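Local structure of ribonucleoside-diphosphate reductase subunit beta (Streptococcus sanguinis, 4N83) at residues 67-72 against 154-159; 139-144 against 150-155; 160-165 against 186-191; 219-224 against 259-264. The protein carries the dimanganese or diiron cofactor of a class Ib ribonucleotide reductase, which probably turns ribonucleoside diphosphates into the deoxyribonucleotide precursors of DNA. One frame throughout, in Å; residues are numbered along the deposited sequence.

Interaction 1: residues 67-72 against 154-159; sequences TLQSES and VFLETF. With MN (manganese (II) ion), chain I; MN (manganese (II) ion), chain J.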
loop_
_atom_site.group_PDB
_atom_site.type_symbol
_atom_site.label_atom_id
_atom_site.label_comp_id
_atom_site.label_asym_id
_atom_site.label_seq_id
_atom_site.Cartn_x
_atom_site.Cartn_y
_atom_site.Cartn_z
ATOM N N THR A 67 -2.253 13.248 3.019
ATOM C CA THR A 67 -1.291 13.278 1.915
ATOM C C THR A 67 0.129 13.142 2.462
ATOM O O THR A 67 0.958 12.431 1.893
ATOM C CB THR A 67 -1.384 14.591 1.111
ATOM O OG1 THR A 67 -2.747 14.839 0.749
ATOM C CG2 THR A 67 -0.531 14.518 -0.154
ATOM N N LEU A 68 0.397 13.844 3.562
ATOM C CA LEU A 68 1.685 13.770 4.252
ATOM C C LEU A 68 2.031 12.339 4.661
ATOM O O LEU A 68 3.179 11.912 4.531
ATOM C CB LEU A 68 1.664 14.670 5.494
ATOM C CG LEU A 68 2.887 14.649 6.414
ATOM C CD1 LEU A 68 4.117 15.169 5.689
ATOM C CD2 LEU A 68 2.615 15.465 7.668
ATOM N N GLN A 69 1.032 11.612 5.156
ATOM C CA GLN A 69 1.228 10.245 5.637
ATOM C C GLN A 69 1.444 9.241 4.503
ATOM O O GLN A 69 2.338 8.396 4.584
ATOM C CB GLN A 69 0.043 9.803 6.505
ATOM C CG GLN A 69 -0.020 10.471 7.871
ATOM C CD GLN A 69 1.017 9.934 8.841
ATOM O OE1 GLN A 69 0.714 9.106 9.698
ATOM N NE2 GLN A 69 2.252 10.404 8.707
ATOM N N SER A 70 0.633 9.338 3.452
ATOM C CA SER A 70 0.690 8.381 2.342
ATOM C C SER A 70 2.007 8.434 1.563
ATOM O O SER A 70 2.541 7.398 1.167
ATOM C CB SER A 70 -0.485 8.598 1.380
ATOM O OG SER A 70 -0.416 9.860 0.736
ATOM N N GLU A 71 2.528 9.639 1.355
ATOM C CA GLU A 71 3.702 9.836 0.506
ATOM C C GLU A 71 5.019 9.607 1.258
ATOM O O GLU A 71 5.840 8.790 0.830
ATOM C CB GLU A 71 3.666 11.236 -0.123
ATOM C CG GLU A 71 2.451 11.466 -1.019
ATOM C CD GLU A 71 2.372 12.874 -1.588
ATOM O OE1 GLU A 71 3.245 13.709 -1.271
ATOM O OE2 GLU A 71 1.424 13.148 -2.356
ATOM N N SER A 72 5.208 10.315 2.372
ATOM C CA SER A 72 6.472 10.274 3.127
ATOM C C SER A 72 6.364 9.688 4.539
ATOM O O SER A 72 7.350 9.173 5.068
ATOM C CB SER A 72 7.073 11.682 3.221
ATOM O OG SER A 72 6.336 12.502 4.112
ATOM N N VAL A 154 1.647 8.813 15.703
ATOM C CA VAL A 154 0.597 8.544 16.686
ATOM C C VAL A 154 -0.042 9.854 17.153
ATOM O O VAL A 154 -1.267 9.958 17.199
ATOM C CB VAL A 154 1.127 7.737 17.895
ATOM C CG1 VAL A 154 0.083 7.658 19.004
ATOM C CG2 VAL A 154 1.532 6.335 17.458
ATOM N N PHE A 155 0.780 10.847 17.492
ATOM C CA PHE A 155 0.266 12.178 17.834
ATOM C C PHE A 155 -0.542 12.767 16.683
ATOM O O PHE A 155 -1.581 13.388 16.903
ATOM C CB PHE A 155 1.398 13.159 18.178
ATOM C CG PHE A 155 1.915 13.053 19.591
ATOM C CD1 PHE A 155 1.055 12.854 20.669
ATOM C CD2 PHE A 155 3.272 13.210 19.845
ATOM C CE1 PHE A 155 1.547 12.776 21.961
ATOM C CE2 PHE A 155 3.766 13.138 21.136
ATOM C CZ PHE A 155 2.904 12.918 22.195
ATOM N N LEU A 156 -0.050 12.578 15.461
ATOM C CA LEU A 156 -0.692 13.133 14.274
ATOM C C LEU A 156 -2.132 12.649 14.147
ATOM O O LEU A 156 -3.069 13.439 14.248
ATOM C CB LEU A 156 0.105 12.768 13.013
ATOM C CG LEU A 156 -0.459 13.179 11.648
ATOM C CD1 LEU A 156 -0.823 14.655 11.621
ATOM C CD2 LEU A 156 0.543 12.853 10.550
ATOM N N GLU A 157 -2.297 11.343 13.967
ATOM C CA GLU A 157 -3.585 10.771 13.573
ATOM C C GLU A 157 -4.487 10.324 14.730
ATOM O O GLU A 157 -5.692 10.162 14.534
ATOM C CB GLU A 157 -3.346 9.614 12.605
ATOM C CG GLU A 157 -2.598 10.047 11.355
ATOM C CD GLU A 157 -2.420 8.925 10.359
ATOM O OE1 GLU A 157 -1.760 7.921 10.704
ATOM O OE2 GLU A 157 -2.938 9.049 9.232
ATOM N N THR A 158 -3.917 10.134 15.921
ATOM C CA THR A 158 -4.693 9.716 17.098
ATOM C C THR A 158 -5.161 10.899 17.956
ATOM O O THR A 158 -6.091 10.754 18.750
ATOM C CB THR A 158 -3.886 8.756 18.002
ATOM O OG1 THR A 158 -3.060 7.904 17.198
ATOM C CG2 THR A 158 -4.813 7.899 18.861
ATOM N N PHE A 159 -4.527 12.062 17.790
ATOM C CA PHE A 159 -4.750 13.209 18.677
ATOM C C PHE A 159 -5.156 14.482 17.922
ATOM O O PHE A 159 -6.282 14.959 18.076
ATOM C CB PHE A 159 -3.501 13.426 19.557
ATOM C CG PHE A 159 -3.234 14.864 19.924
ATOM C CD1 PHE A 159 -4.134 15.584 20.700
ATOM C CD2 PHE A 159 -2.063 15.489 19.511
ATOM C CE1 PHE A 159 -3.880 16.902 21.038
ATOM C CE2 PHE A 159 -1.804 16.806 19.849
ATOM C CZ PHE A 159 -2.714 17.514 20.613
HETATM MN MN MN I . -1.939 6.016 10.232
HETATM MN MN MN J . -4.920 8.827 7.863
#

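Interaction 2: residues 139-144 against 150-155; sequences EIYLNG and KIASVF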
loop_
_atom_site.group_PDB
_atom_site.type_symbol
_atom_site.label_atom_id
_atom_site.label_comp_id
_atom_site.label_asym_id
_atom_site.label_seq_id
_atom_site.Cartn_x
_atom_site.Cartn_y
_atom_site.Cartn_z
ATOM N N GLU A 139 9.765 16.973 9.205
ATOM C CA GLU A 139 11.159 17.126 9.629
ATOM C C GLU A 139 11.582 15.964 10.530
ATOM O O GLU A 139 12.724 15.507 10.467
ATOM C CB GLU A 139 11.355 18.469 10.349
ATOM C CG GLU A 139 12.778 18.748 10.827
ATOM C CD GLU A 139 13.084 18.176 12.204
ATOM O OE1 GLU A 139 12.197 18.205 13.088
ATOM O OE2 GLU A 139 14.221 17.701 12.406
ATOM N N ILE A 140 10.652 15.490 11.360
ATOM C CA ILE A 140 10.891 14.325 12.209
ATOM C C ILE A 140 11.012 13.059 11.357
ATOM O O ILE A 140 11.887 12.229 11.605
ATOM C CB ILE A 140 9.783 14.153 13.273
ATOM C CG1 ILE A 140 9.791 15.336 14.248
ATOM C CG2 ILE A 140 9.968 12.852 14.047
ATOM C CD1 ILE A 140 8.478 15.542 14.973
ATOM N N TYR A 141 10.146 12.915 10.354
ATOM C CA TYR A 141 10.200 11.756 9.456
ATOM C C TYR A 141 11.501 11.723 8.652
ATOM O O TYR A 141 12.087 10.657 8.459
ATOM C CB TYR A 141 9.001 11.725 8.493
ATOM C CG TYR A 141 7.648 11.465 9.136
ATOM C CD1 TYR A 141 7.497 10.541 10.174
ATOM C CD2 TYR A 141 6.508 12.123 8.680
ATOM C CE1 TYR A 141 6.259 10.306 10.749
ATOM C CE2 TYR A 141 5.266 11.888 9.249
ATOM C CZ TYR A 141 5.147 10.982 10.284
ATOM O OH TYR A 141 3.912 10.752 10.847
ATOM N N LEU A 142 11.945 12.890 8.191
ATOM C CA LEU A 142 13.152 12.986 7.371
ATOM C C LEU A 142 14.444 12.837 8.186
ATOM O O LEU A 142 15.408 12.244 7.703
ATOM C CB LEU A 142 13.172 14.308 6.589
ATOM C CG LEU A 142 12.123 14.468 5.480
ATOM C CD1 LEU A 142 12.080 15.905 4.980
ATOM C CD2 LEU A 142 12.389 13.510 4.327
ATOM N N ASN A 143 14.457 13.363 9.413
ATOM C CA ASN A 143 15.684 13.418 10.225
ATOM C C ASN A 143 15.637 12.680 11.569
ATOM O O ASN A 143 16.664 12.181 12.032
ATOM C CB ASN A 143 16.080 14.880 10.466
ATOM C CG ASN A 143 16.288 15.653 9.175
ATOM O OD1 ASN A 143 15.793 16.770 9.025
ATOM N ND2 ASN A 143 17.017 15.061 8.236
ATOM N N GLY A 144 14.464 12.620 12.197
ATOM C CA GLY A 144 14.309 11.971 13.504
ATOM C C GLY A 144 14.632 10.485 13.494
ATOM O O GLY A 144 14.594 9.842 12.443
ATOM N N LYS A 150 7.690 7.266 15.230
ATOM C CA LYS A 150 6.505 6.538 15.687
ATOM C C LYS A 150 5.629 7.392 16.605
ATOM O O LYS A 150 4.404 7.288 16.566
ATOM C CB LYS A 150 6.909 5.245 16.402
ATOM C CG LYS A 150 7.507 4.197 15.477
ATOM C CD LYS A 150 7.827 2.908 16.217
ATOM C CE LYS A 150 8.153 1.771 15.258
ATOM N NZ LYS A 150 9.408 2.003 14.491
ATOM N N ILE A 151 6.259 8.229 17.426
ATOM C CA ILE A 151 5.536 9.136 18.324
ATOM C C ILE A 151 4.786 10.215 17.539
ATOM O O ILE A 151 3.663 10.582 17.894
ATOM C CB ILE A 151 6.492 9.822 19.330
ATOM C CG1 ILE A 151 7.118 8.794 20.276
ATOM C CG2 ILE A 151 5.753 10.874 20.145
ATOM C CD1 ILE A 151 8.406 9.262 20.922
ATOM N N ALA A 152 5.415 10.720 16.480
ATOM C CA ALA A 152 4.842 11.793 15.665
ATOM C C ALA A 152 3.614 11.335 14.879
ATOM O O ALA A 152 2.634 12.074 14.772
ATOM C CB ALA A 152 5.892 12.353 14.716
ATOM N N SER A 153 3.675 10.124 14.330
ATOM C CA SER A 153 2.559 9.559 13.567
ATOM C C SER A 153 1.367 9.229 14.469
ATOM O O SER A 153 0.214 9.347 14.046
ATOM C CB SER A 153 3.004 8.305 12.813
ATOM O OG SER A 153 2.013 7.892 11.886
ATOM N N VAL A 154 1.647 8.813 15.703
ATOM C CA VAL A 154 0.597 8.544 16.686
ATOM C C VAL A 154 -0.042 9.854 17.153
ATOM O O VAL A 154 -1.267 9.958 17.199
ATOM C CB VAL A 154 1.127 7.737 17.895
ATOM C CG1 VAL A 154 0.083 7.658 19.004
ATOM C CG2 VAL A 154 1.532 6.335 17.458
ATOM N N PHE A 155 0.780 10.847 17.492
ATOM C CA PHE A 155 0.266 12.178 17.834
ATOM C C PHE A 155 -0.542 12.767 16.683
ATOM O O PHE A 155 -1.581 13.388 16.903
ATOM C CB PHE A 155 1.398 13.159 18.178
ATOM C CG PHE A 155 1.915 13.053 19.591
ATOM C CD1 PHE A 155 1.055 12.854 20.669
ATOM C CD2 PHE A 155 3.272 13.210 19.845
ATOM C CE1 PHE A 155 1.547 12.776 21.961
ATOM C CE2 PHE A 155 3.766 13.138 21.136
ATOM C CZ PHE A 155 2.904 12.918 22.195
#

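Interaction 3: residues 160-165 against 186-191; sequences LFYSGF and LIIRDE. With MN (manganese (II) ion), chain J; MN (manganese (II) ion), chain I.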
loop_
_atom_site.group_PDB
_atom_site.type_symbol
_atom_site.label_atom_id
_atom_site.label_comp_id
_atom_site.label_asym_id
_atom_site.label_seq_id
_atom_site.Cartn_x
_atom_site.Cartn_y
_atom_site.Cartn_z
ATOM N N LEU A 160 -4.251 15.022 17.108
ATOM C CA LEU A 160 -4.478 16.321 16.453
ATOM C C LEU A 160 -5.252 16.234 15.129
ATOM O O LEU A 160 -5.566 17.262 14.525
ATOM C CB LEU A 160 -3.156 17.082 16.275
ATOM C CG LEU A 160 -2.044 16.475 15.407
ATOM C CD1 LEU A 160 -2.195 16.865 13.942
ATOM C CD2 LEU A 160 -0.676 16.893 15.931
ATOM N N PHE A 161 -5.552 15.015 14.682
ATOM C CA PHE A 161 -6.508 14.803 13.587
ATOM C C PHE A 161 -7.938 15.096 14.057
ATOM O O PHE A 161 -8.792 15.488 13.261
ATOM C CB PHE A 161 -6.432 13.358 13.060
ATOM C CG PHE A 161 -5.796 13.227 11.697
ATOM C CD1 PHE A 161 -6.495 12.647 10.645
ATOM C CD2 PHE A 161 -4.499 13.666 11.467
ATOM C CE1 PHE A 161 -5.917 12.514 9.395
ATOM C CE2 PHE A 161 -3.917 13.534 10.219
ATOM C CZ PHE A 161 -4.626 12.960 9.180
ATOM N N TYR A 162 -8.184 14.911 15.353
ATOM C CA TYR A 162 -9.533 14.998 15.916
ATOM C C TYR A 162 -10.058 16.426 16.086
ATOM O O TYR A 162 -11.243 16.617 16.364
ATOM C CB TYR A 162 -9.602 14.237 17.242
ATOM C CG TYR A 162 -9.574 12.737 17.055
ATOM C CD1 TYR A 162 -8.378 12.068 16.812
ATOM C CD2 TYR A 162 -10.746 11.987 17.103
ATOM C CE1 TYR A 162 -8.350 10.696 16.630
ATOM C CE2 TYR A 162 -10.726 10.613 16.924
ATOM C CZ TYR A 162 -9.525 9.974 16.688
ATOM O OH TYR A 162 -9.497 8.612 16.511
ATOM N N SER A 163 -9.186 17.421 15.924
ATOM C CA SER A 163 -9.623 18.813 15.804
ATOM C C SER A 163 -10.546 18.960 14.595
ATOM O O SER A 163 -11.509 19.728 14.626
ATOM C CB SER A 163 -8.423 19.750 15.651
ATOM O OG SER A 163 -7.617 19.376 14.545
ATOM N N GLY A 164 -10.236 18.213 13.536
ATOM C CA GLY A 164 -11.068 18.162 12.339
ATOM C C GLY A 164 -12.251 17.215 12.463
ATOM O O GLY A 164 -13.346 17.538 12.008
ATOM N N PHE A 165 -12.042 16.052 13.081
ATOM C CA PHE A 165 -13.112 15.056 13.229
ATOM C C PHE A 165 -14.284 15.531 14.099
ATOM O O PHE A 165 -15.385 14.989 13.992
ATOM C CB PHE A 165 -12.575 13.732 13.802
ATOM C CG PHE A 165 -11.642 12.978 12.880
ATOM C CD1 PHE A 165 -11.868 12.917 11.507
ATOM C CD2 PHE A 165 -10.556 12.283 13.400
ATOM C CE1 PHE A 165 -11.015 12.207 10.677
ATOM C CE2 PHE A 165 -9.702 11.570 12.573
ATOM C CZ PHE A 165 -9.933 11.532 11.210
ATOM N N LEU A 186 -15.214 5.648 8.972
ATOM C CA LEU A 186 -14.337 4.576 8.498
ATOM C C LEU A 186 -12.855 4.930 8.641
ATOM O O LEU A 186 -12.036 4.061 8.945
ATOM C CB LEU A 186 -14.650 4.241 7.034
ATOM C CG LEU A 186 -16.010 3.588 6.766
ATOM C CD1 LEU A 186 -16.420 3.773 5.312
ATOM C CD2 LEU A 186 -15.992 2.114 7.138
ATOM N N ILE A 187 -12.518 6.201 8.418
ATOM C CA ILE A 187 -11.136 6.680 8.551
ATOM C C ILE A 187 -10.646 6.542 9.993
ATOM O O ILE A 187 -9.513 6.124 10.231
ATOM C CB ILE A 187 -10.990 8.146 8.079
ATOM C CG1 ILE A 187 -11.183 8.233 6.560
ATOM C CG2 ILE A 187 -9.624 8.711 8.462
ATOM C CD1 ILE A 187 -11.475 9.626 6.044
ATOM N N ILE A 188 -11.510 6.891 10.944
ATOM C CA ILE A 188 -11.195 6.772 12.370
ATOM C C ILE A 188 -11.027 5.302 12.779
ATOM O O ILE A 188 -10.189 4.984 13.624
ATOM C CB ILE A 188 -12.279 7.446 13.248
ATOM C CG1 ILE A 188 -12.329 8.955 12.972
ATOM C CG2 ILE A 188 -12.015 7.198 14.730
ATOM C CD1 ILE A 188 -13.645 9.605 13.346
ATOM N N ARG A 189 -11.819 4.415 12.176
ATOM C CA ARG A 189 -11.705 2.979 12.437
ATOM C C ARG A 189 -10.330 2.446 12.031
ATOM O O ARG A 189 -9.745 1.627 12.741
ATOM C CB ARG A 189 -12.801 2.199 11.703
ATOM C CG ARG A 189 -12.910 0.740 12.126
ATOM C CD ARG A 189 -13.990 0.003 11.351
ATOM N NE ARG A 189 -13.614 -0.246 9.959
ATOM C CZ ARG A 189 -14.397 -0.834 9.055
ATOM N NH1 ARG A 189 -15.616 -1.249 9.380
ATOM N NH2 ARG A 189 -13.957 -1.012 7.814
ATOM N N ASP A 190 -9.824 2.911 10.889
ATOM C CA ASP A 190 -8.489 2.529 10.421
ATOM C C ASP A 190 -7.393 3.149 11.280
ATOM O O ASP A 190 -6.442 2.466 11.663
ATOM C CB ASP A 190 -8.277 2.936 8.956
ATOM C CG ASP A 190 -8.990 2.019 7.979
ATOM O OD1 ASP A 190 -9.178 0.822 8.287
ATOM O OD2 ASP A 190 -9.352 2.500 6.885
ATOM N N GLU A 191 -7.525 4.441 11.574
ATOM C CA GLU A 191 -6.502 5.162 12.333
ATOM C C GLU A 191 -6.453 4.750 13.803
ATOM O O GLU A 191 -5.408 4.864 14.444
ATOM C CB GLU A 191 -6.691 6.681 12.211
ATOM C CG GLU A 191 -6.465 7.238 10.809
ATOM C CD GLU A 191 -5.095 6.911 10.236
ATOM O OE1 GLU A 191 -4.163 6.617 11.013
ATOM O OE2 GLU A 191 -4.946 6.941 8.997
HETATM MN MN MN J . -4.920 8.827 7.863
HETATM MN MN MN I . -1.939 6.016 10.232
#

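Interaction 4: residues 219-224 against 259-264; sequences EWMYDL and KALMNL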
loop_
_atom_site.group_PDB
_atom_site.type_symbol
_atom_site.label_atom_id
_atom_site.label_comp_id
_atom_site.label_asym_id
_atom_site.label_seq_id
_atom_site.Cartn_x
_atom_site.Cartn_y
_atom_site.Cartn_z
ATOM N N GLU A 219 11.104 13.213 27.632
ATOM C CA GLU A 219 11.286 14.665 27.655
ATOM C C GLU A 219 11.038 15.261 26.267
ATOM O O GLU A 219 10.362 16.282 26.139
ATOM C CB GLU A 219 12.691 15.029 28.146
ATOM C CG GLU A 219 12.875 16.502 28.483
ATOM C CD GLU A 219 14.279 16.835 28.955
ATOM O OE1 GLU A 219 15.146 15.936 28.969
ATOM O OE2 GLU A 219 14.518 18.007 29.313
ATOM N N TRP A 220 11.582 14.615 25.237
ATOM C CA TRP A 220 11.365 15.034 23.849
ATOM C C TRP A 220 9.917 14.794 23.405
ATOM O O TRP A 220 9.413 15.475 22.509
ATOM C CB TRP A 220 12.334 14.299 22.912
ATOM C CG TRP A 220 12.369 14.848 21.512
ATOM C CD1 TRP A 220 13.165 15.855 21.045
ATOM C CD2 TRP A 220 11.574 14.417 20.401
ATOM N NE1 TRP A 220 12.914 16.078 19.712
ATOM C CE2 TRP A 220 11.942 15.210 19.293
ATOM C CE3 TRP A 220 10.585 13.439 20.235
ATOM C CZ2 TRP A 220 11.355 15.054 18.034
ATOM C CZ3 TRP A 220 10.003 13.284 18.984
ATOM C CH2 TRP A 220 10.390 14.090 17.900
ATOM N N MET A 221 9.259 13.826 24.039
ATOM C CA MET A 221 7.877 13.473 23.722
ATOM C C MET A 221 6.892 14.559 24.156
ATOM O O MET A 221 6.121 15.066 23.338
ATOM C CB MET A 221 7.521 12.139 24.386
ATOM C CG MET A 221 6.130 11.617 24.073
ATOM S SD MET A 221 5.954 9.868 24.478
ATOM C CE MET A 221 4.177 9.691 24.365
ATOM N N TYR A 222 6.919 14.909 25.439
ATOM C CA TYR A 222 6.006 15.921 25.981
ATOM C C TYR A 222 6.324 17.329 25.471
ATOM O O TYR A 222 5.419 18.152 25.330
ATOM C CB TYR A 222 5.994 15.890 27.514
ATOM C CG TYR A 222 5.302 14.667 28.086
ATOM C CD1 TYR A 222 3.917 14.533 28.020
ATOM C CD2 TYR A 222 6.030 13.645 28.690
ATOM C CE1 TYR A 222 3.279 13.417 28.539
ATOM C CE2 TYR A 222 5.403 12.526 29.213
ATOM C CZ TYR A 222 4.028 12.417 29.136
ATOM O OH TYR A 222 3.403 11.306 29.653
ATOM N N ASP A 223 7.598 17.602 25.191
ATOM C CA ASP A 223 7.998 18.855 24.537
ATOM C C ASP A 223 7.322 18.998 23.174
ATOM O O ASP A 223 6.860 20.082 22.814
ATOM C CB ASP A 223 9.522 18.931 24.364
ATOM C CG ASP A 223 10.241 19.353 25.636
ATOM O OD1 ASP A 223 11.376 19.864 25.528
ATOM O OD2 ASP A 223 9.681 19.177 26.740
ATOM N N LEU A 224 7.271 17.900 22.424
ATOM C CA LEU A 224 6.584 17.866 21.134
ATOM C C LEU A 224 5.064 17.898 21.317
ATOM O O LEU A 224 4.345 18.433 20.472
ATOM C CB LEU A 224 6.987 16.615 20.345
ATOM C CG LEU A 224 6.610 16.581 18.860
ATOM C CD1 LEU A 224 7.474 17.542 18.056
ATOM C CD2 LEU A 224 6.734 15.169 18.308
ATOM N N LYS A 259 -5.274 9.204 24.540
ATOM C CA LYS A 259 -5.319 7.968 23.756
ATOM C C LYS A 259 -4.036 7.775 22.950
ATOM O O LYS A 259 -3.553 6.651 22.806
ATOM C CB LYS A 259 -6.536 7.960 22.827
ATOM C CG LYS A 259 -7.862 7.872 23.567
ATOM C CD LYS A 259 -9.039 7.773 22.611
ATOM C CE LYS A 259 -10.339 7.558 23.368
ATOM N NZ LYS A 259 -11.531 7.630 22.479
ATOM N N ALA A 260 -3.492 8.874 22.427
ATOM C CA ALA A 260 -2.193 8.854 21.753
ATOM C C ALA A 260 -1.089 8.456 22.733
ATOM O O ALA A 260 -0.171 7.713 22.381
ATOM C CB ALA A 260 -1.893 10.214 21.141
ATOM N N LEU A 261 -1.189 8.964 23.961
ATOM C CA LEU A 261 -0.292 8.568 25.047
ATOM C C LEU A 261 -0.482 7.095 25.408
ATOM O O LEU A 261 0.494 6.365 25.593
ATOM C CB LEU A 261 -0.531 9.436 26.291
ATOM C CG LEU A 261 0.044 10.856 26.253
ATOM C CD1 LEU A 261 -0.741 11.796 27.159
ATOM C CD2 LEU A 261 1.516 10.844 26.637
ATOM N N MET A 262 -1.740 6.668 25.499
ATOM C CA MET A 262 -2.069 5.303 25.907
ATOM C C MET A 262 -1.612 4.260 24.886
ATOM O O MET A 262 -1.216 3.157 25.262
ATOM C CB MET A 262 -3.574 5.170 26.155
ATOM C CG MET A 262 -3.979 3.855 26.807
ATOM S SD MET A 262 -5.467 3.996 27.816
ATOM C CE MET A 262 -4.849 4.937 29.212
ATOM N N ASN A 263 -1.670 4.610 23.602
ATOM C CA ASN A 263 -1.163 3.731 22.545
ATOM C C ASN A 263 0.355 3.582 22.612
ATOM O O ASN A 263 0.881 2.488 22.414
ATOM C CB ASN A 263 -1.569 4.246 21.160
ATOM C CG ASN A 263 -3.062 4.142 20.901
ATOM O OD1 ASN A 263 -3.635 4.976 20.202
ATOM N ND2 ASN A 263 -3.699 3.117 21.457
ATOM N N LEU A 264 1.050 4.681 22.902
ATOM C CA LEU A 264 2.513 4.672 23.010
ATOM C C LEU A 264 3.017 4.100 24.343
ATOM O O LEU A 264 4.226 4.012 24.561
ATOM C CB LEU A 264 3.071 6.084 22.795
ATOM C CG LEU A 264 2.952 6.622 21.362
ATOM C CD1 LEU A 264 3.042 8.141 21.330
ATOM C CD2 LEU A 264 4.014 6.009 20.461
#

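Interaction 1: residues 67-72 against 154-159
Gln69 and Glu157 face each other beside the dimetal site at the centre of the ferritin-like four-helix bundle, the fold that defines the small subunit of ribonucleotide reductase. They belong to helices 49-78 and 148-160, whose local axes run roughly antiparallel at 139° and come no closer than 12.0 Å. Long side chains must therefore cross most of the gap, and the contact is buried.

Gln69 and Leu156 approach from opposite directions. With CG of Leu156 anti to its backbone N (chi1 176°), the CD2 methyl is carried over one face of the glutamine amide, 3.4 Å from Gln69 CD. A looser methyl contact, Leu68 CD2 to Leu156 CD2 at 4.4 Å, extends this apolar patch toward helix 128-143, where Leu156 also packs on Tyr141.

Near the plane of the Gln69 amide, beyond its rim, lies a metal ligand. The Glu157 carboxylate stands almost perpendicular to the glutamine amide, the two planes 86° apart, and it bridges the metals. OE1 of Glu157 lies 2.0 Å from the chain I manganese, and OE2 of Glu157 lies 2.4 Å from the chain J manganese. Asp66 and Glu97 join it on the chain J ion, and Glu191 binds both metals. Coordination through both oxygens restricts rotation of the carboxylate, while the aliphatic part of the glutamine covers one of them: Gln69 CG sits 3.5 Å from Glu157 OE2.

Interaction 2: residues 139-144 against 150-155
Ile140 and Tyr141 reach across to Ala152 and Ser153 within an antiparallel helical hairpin. Helix 128-143 ends just before Gly144, the chain turns, and helix 148-160 runs back at 155° to it. The local axes come within 9.9 Å, and the closest CA pair is Ile140 and Ala152.

The apolar part centres on the short side chain of Ala152. Its CB is met by two branches of one isoleucine, Ile140 CD1 at 4.1 Å and Ile140 CG2 at 4.2 Å. Beside them Tyr141 CE1 lies 4.5 Å from Ala152 CB, approaching obliquely. Trp220 and Leu224 of helix 211-240 pack on Ile140 as well, which ties the hairpin to the next layer of helices.

The aromatic part is an approach along the ring edge. CG of Tyr141 is anti to its carbonyl carbon (chi1 -68°), and the long ring brings the phenol end to the neighbouring helix although its first bond runs alongside that helix rather than at it. There Tyr141 OH touches Ser153 CB at 3.3 Å, with that carbon near the ring plane.

Polar bonding goes to a third helix. Both the tyrosine and the serine hydroxyl pair with the side-chain amide of Gln69 on helix 49-78. Between the hairpin arms themselves the cohesion is thus van der Waals contact, while the two buried hydroxyls find their polar partner in a residue close to the metal site.

Interaction 3: residues 160-165 against 186-191
Ile188 is the bump in this contact, and the aromatic pair Phe165 and Tyr162 forms the hollow that receives it. The pieces belong to helices 162-173 and 178-206 of the ferritin-like bundle, next to the dimanganese site. The wall of the hollow is built first within its own helix: the two rings form a T-shaped (edge-to-face) pair, with Phe165 CD2 above the centre of the tyrosine ring.

The two branches of the isoleucine use different parts of the hollow. CG1, anti to the carbonyl carbon (chi1 -64°), lies over the face of Phe165 in a CH-pi contact, with Ile188 CG1 3.8 Å from the centroid of the Phe165 ring and 12° off its normal. The opposite face of that ring carries Phe161 O, set toward the rim. CG2 goes the other way and meets Tyr162 OH at 3.4 Å. A second, smaller bump, Ile187 CG2, stands 4.0 Å from Phe165 CZ, the two side chains crossing at about a right angle. Behind it lie His100 and Tyr104, the latter predicted to be the active-site tyrosine.

One turn on from Ile187, Glu191 turns to the metals through a bend at chi2. Glu191 OE2 binds the chain J manganese at 2.2 Å, and Glu191 OE1 the chain I manganese at 2.4 Å. Phe161 lines the same site, its CE1 coming 4.1 Å from the chain J ion.

Oily packing thus adjoins a charged centre: CH-pi and methyl contacts join the helices, while the bridging carboxylate probably offsets part of the positive charge of the two metal ions.

Interaction 4: residues 219-224 against 259-264
Met221 sets out with CG anti to its backbone N (chi1 -177°) and stays stretched to the end of the chain (chi3 167°), so that its terminal methyl spans the gap to Leu261 and Leu264. Tyr222 takes the other course, CG anti to the carbonyl carbon (chi1 -71°), and its ring arrives beside Leu261 from a neighbouring position on the helix.

These torsions join helix 211-240 to the end of helix 246-263, whose backbones lie well apart: the nearest CA atoms, those of Met221 and Leu261, are separated by 9.6 Å. The methionine methyl fits between two branches, with Met221 CE 3.6 Å from Leu264 CD1 and 3.7 Å from Leu261 CD2. Both leucines cross its chain at a slant. Leu261 CD2 has a second neighbour in the tyrosine, which it meets at about a right angle; it lies 3.7 Å from Tyr222 CE1 and 3.6 Å from Tyr222 OH, at the phenol end of the ring.

Gln266 and Leu269 of the following loop pack on this group, and Val154 of helix 148-160 touches Leu264. The nearest manganese is about 12 Å from the Leu264 side chain, and this is plain interhelical packing at the flank of the bundle. With no hydrogen bond between the segments, its cohesion comes from dispersion between the methionine methyl, leucine methyls and the phenol end of one tyrosine.

Interactions 1 and 3 lie at the core, within about 6 Å of the chain's centre, and each contributes one bridging glutamate to the same manganese pair. Interactions 2 and 4 are buried too, but their centres sit about 13 and 15 Å out. Helix 148-160 serves both 67-72/154-159 and 139-144/150-155, and Gln69 joins them by pairing with Tyr141 and Ser153. That helix also packs on both helices of interaction 4, through Phe155 and Val154. The chemistry changes with distance from the metals: carboxylates mixed with apolar contacts at the centre, hydroxyls served by a third helix farther out, and packing without a hydrogen bond between the segments at 219-224/259-264.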